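Local coordinates for protein oligogalacturonate lyase (Yersinia enterocolitica subsp. enterocolitica, PDB 3PE7) that probably cleaves short oligogalacturonates from pectin breakdown by beta-elimination in the cytoplasm, using a seven-bladed beta-propeller that binds manganese, at residues Leu296-Gly301 and Pro354-Thr359. Numbering follows the deposited sequence.
Sequences LMVGDG and PHPSFT. With MN (manganese (II) ion), chain B.
Phe358 drives its ring end-on into strand 296-301, with CZ 3.7 Å from CB of Leu296 and its edge directed at the Met297 backbone, whose CA lies in the ring plane. The side chain leaves its backbone in the direction of the strand, and with CG anti to the carbonyl carbon (chi1 -66°) the ring enters between the side chains of Leu296 and Val298. Leu296 meets it at about a right angle, while Val298 comes down from the opposite direction and sets CG1 3.7 Å from CE1.

CG1 of Val298 leans on the phenyl ring and also touches Pro356, while CG2, placed anti to the backbone N, lies 3.8 Å from CB of Pro356, so that the valine bridges Phe358 and the proline. Ile365 and Val324 of neighbouring strands add to this apolar layer.

Towards the metal a carboxylate takes over from the apolar side chains. Asp300 reaches across to the two prolines: OD1 is 3.3 Å from CD of Pro354, and CG is 3.6 Å from CD of Pro356. OD1 also accepts a long, weak hydrogen bond from His355 N (3.4 Å, 147° at the hydrogen). Its stronger partner is ND1 of His287, a manganese ligand, so Asp300 is a second-shell residue that probably helps orient that imidazole and may make it a better donor to the metal.

His355 turns away from the strand and binds manganese through NE2 at 2.1 Å; His287, Gln350 and His353 are further ligands. The segments run in nearly opposite directions, 170° apart, but their strands lie in different sheets: strand 296-301 is internal to one, and the short strand 357-358 is the edge of the next. Side chains packed between adjacent blades, leading to a metal site near the central axis, fit the seven-bladed beta-propeller of this lyase.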
ATOM      1  N   LEU A 296      -0.738 -17.456  -0.339  1.00 10.23           N
ATOM      2  CA  LEU A 296       0.639 -17.027  -0.053  1.00  9.35           C
ATOM      3  C   LEU A 296       0.624 -15.630   0.535  1.00  9.52           C
ATOM      4  O   LEU A 296      -0.189 -14.802   0.133  1.00  9.53           O
ATOM      5  CB  LEU A 296       1.485 -16.997  -1.333  1.00 10.19           C
ATOM      6  CG  LEU A 296       1.750 -18.306  -2.087  1.00 10.77           C
ATOM      7  CD1 LEU A 296       2.426 -17.989  -3.413  1.00 12.31           C
ATOM      8  CD2 LEU A 296       2.598 -19.241  -1.226  1.00 13.16           C
ATOM      9  N   MET A 297       1.517 -15.377   1.491  1.00  9.07           N
ATOM     10  CA  MET A 297       1.703 -14.028   2.017  1.00  9.07           C
ATOM     11  C   MET A 297       3.175 -13.664   2.024  1.00  8.77           C
ATOM     12  O   MET A 297       4.042 -14.533   1.990  1.00  9.14           O
ATOM     13  CB  MET A 297       1.089 -13.873   3.411  1.00  9.62           C
ATOM     14  CG  MET A 297      -0.432 -14.110   3.436  1.00  8.93           C
ATOM     15  SD  MET A 297      -1.212 -13.637   4.992  1.00 11.89           S
ATOM     16  CE  MET A 297      -2.844 -14.322   4.704  1.00  9.90           C
ATOM     17  N   VAL A 298       3.439 -12.366   2.030  1.00  8.39           N
ATOM     18  CA  VAL A 298       4.814 -11.884   2.032  1.00  8.45           C
ATOM     19  C   VAL A 298       4.966 -10.736   3.009  1.00  8.75           C
ATOM     20  O   VAL A 298       4.076  -9.882   3.127  1.00  7.94           O
ATOM     21  CB  VAL A 298       5.272 -11.498   0.583  1.00  7.94           C
ATOM     22  CG1 VAL A 298       4.450 -10.325   0.009  1.00  9.69           C
ATOM     23  CG2 VAL A 298       6.777 -11.163   0.561  1.00  8.92           C
ATOM     24  N   GLY A 299       6.098 -10.714   3.723  1.00  8.96           N
ATOM     25  CA  GLY A 299       6.363  -9.628   4.672  1.00  8.99           C
ATOM     26  C   GLY A 299       7.829  -9.216   4.650  1.00  9.14           C
ATOM     27  O   GLY A 299       8.694  -9.992   4.273  1.00  8.75           O
ATOM     28  N   ASP A 300       8.082  -7.978   5.054  1.00  8.92           N
ATOM     29  CA  ASP A 300       9.444  -7.425   5.047  1.00  8.91           C
ATOM     30  C   ASP A 300       9.993  -7.315   6.449  1.00  9.07           C
ATOM     31  O   ASP A 300       9.465  -6.562   7.272  1.00  9.53           O
ATOM     32  CB  ASP A 300       9.526  -6.078   4.284  1.00  9.16           C
ATOM     33  CG  ASP A 300       8.376  -5.093   4.599  1.00 10.48           C
ATOM     34  OD1 ASP A 300       8.467  -3.947   4.097  1.00 11.65           O
ATOM     35  OD2 ASP A 300       7.385  -5.439   5.272  1.00 10.62           O
ATOM     36  N   GLY A 301      11.068  -8.058   6.723  1.00  9.43           N
ATOM     37  CA  GLY A 301      11.694  -8.023   8.067  1.00  9.88           C
ATOM     38  C   GLY A 301      11.917  -6.598   8.541  1.00 10.93           C
ATOM     39  O   GLY A 301      12.406  -5.746   7.790  1.00 10.20           O
ATOM     40  N   PRO A 354      10.209  -1.561   1.867  1.00  8.78           N
ATOM     41  CA  PRO A 354      10.181  -2.547   0.773  1.00  7.23           C
ATOM     42  C   PRO A 354       8.787  -2.750   0.172  1.00  7.48           C
ATOM     43  O   PRO A 354       8.664  -2.875  -1.048  1.00  7.56           O
ATOM     44  CB  PRO A 354      10.704  -3.830   1.433  1.00  8.12           C
ATOM     45  CG  PRO A 354      11.634  -3.299   2.554  1.00  8.22           C
ATOM     46  CD  PRO A 354      10.930  -2.063   3.060  1.00  8.29           C
ATOM     47  N   HIS A 355       7.750  -2.762   1.016  1.00  6.57           N
ATOM     48  CA  HIS A 355       6.353  -2.850   0.552  1.00  6.97           C
ATOM     49  C   HIS A 355       6.136  -4.029  -0.427  1.00  7.05           C
ATOM     50  O   HIS A 355       5.621  -3.828  -1.540  1.00  7.44           O
ATOM     51  CB  HIS A 355       5.923  -1.506  -0.101  1.00  6.39           C
ATOM     52  CG  HIS A 355       5.667  -0.413   0.893  1.00  7.50           C
ATOM     53  ND1 HIS A 355       5.668   0.920   0.549  1.00  8.25           N
ATOM     54  CD2 HIS A 355       5.402  -0.454   2.220  1.00  8.45           C
ATOM     55  CE1 HIS A 355       5.410   1.657   1.615  1.00  9.37           C
ATOM     56  NE2 HIS A 355       5.246   0.848   2.645  1.00  7.91           N
ATOM     57  N   PRO A 356       6.505  -5.250  -0.001  1.00  7.37           N
ATOM     58  CA  PRO A 356       6.472  -6.342  -0.979  1.00  7.18           C
ATOM     59  C   PRO A 356       5.052  -6.738  -1.404  1.00  7.34           C
ATOM     60  O   PRO A 356       4.105  -6.634  -0.611  1.00  8.14           O
ATOM     61  CB  PRO A 356       7.121  -7.510  -0.224  1.00  6.91           C
ATOM     62  CG  PRO A 356       6.858  -7.221   1.225  1.00  7.06           C
ATOM     63  CD  PRO A 356       6.987  -5.706   1.324  1.00  7.43           C
ATOM     64  N   SER A 357       4.926  -7.153  -2.665  1.00  7.74           N
ATOM     65  CA  SER A 357       3.708  -7.791  -3.173  1.00  8.10           C
ATOM     66  C   SER A 357       4.120  -8.835  -4.217  1.00  8.73           C
ATOM     67  O   SER A 357       5.286  -8.882  -4.615  1.00  8.24           O
ATOM     68  CB  SER A 357       2.725  -6.780  -3.752  1.00  8.84           C
ATOM     69  OG  SER A 357       3.218  -6.244  -4.975  1.00  8.10           O
ATOM     70  N   PHE A 358       3.173  -9.672  -4.655  1.00  8.72           N
ATOM     71  CA  PHE A 358       3.445 -10.696  -5.643  1.00  8.95           C
ATOM     72  C   PHE A 358       3.191 -10.186  -7.059  1.00  8.79           C
ATOM     73  O   PHE A 358       2.279  -9.390  -7.272  1.00  8.71           O
ATOM     74  CB  PHE A 358       2.582 -11.946  -5.368  1.00  9.78           C
ATOM     75  CG  PHE A 358       2.918 -12.652  -4.080  1.00  9.20           C
ATOM     76  CD1 PHE A 358       2.230 -12.359  -2.909  1.00  9.23           C
ATOM     77  CD2 PHE A 358       3.929 -13.612  -4.035  1.00 11.45           C
ATOM     78  CE1 PHE A 358       2.517 -13.031  -1.685  1.00 10.10           C
ATOM     79  CE2 PHE A 358       4.241 -14.274  -2.829  1.00 10.40           C
ATOM     80  CZ  PHE A 358       3.529 -13.980  -1.648  1.00 10.71           C
ATOM     81  N   THR A 359       4.009 -10.628  -8.017  1.00  9.17           N
ATOM     82  CA  THR A 359       3.703 -10.438  -9.423  1.00  9.04           C
ATOM     83  C   THR A 359       2.397 -11.201  -9.728  1.00  9.59           C
ATOM     84  O   THR A 359       2.028 -12.113  -8.992  1.00  9.93           O
ATOM     85  CB  THR A 359       4.822 -10.970 -10.326  1.00  8.20           C
ATOM     86  OG1 THR A 359       5.178 -12.300  -9.921  1.00  8.09           O
ATOM     87  CG2 THR A 359       6.061 -10.053 -10.253  1.00  8.91           C
TER
HETATM   88 MN    MN B 389       5.194   1.468   4.659  1.00  7.45          MN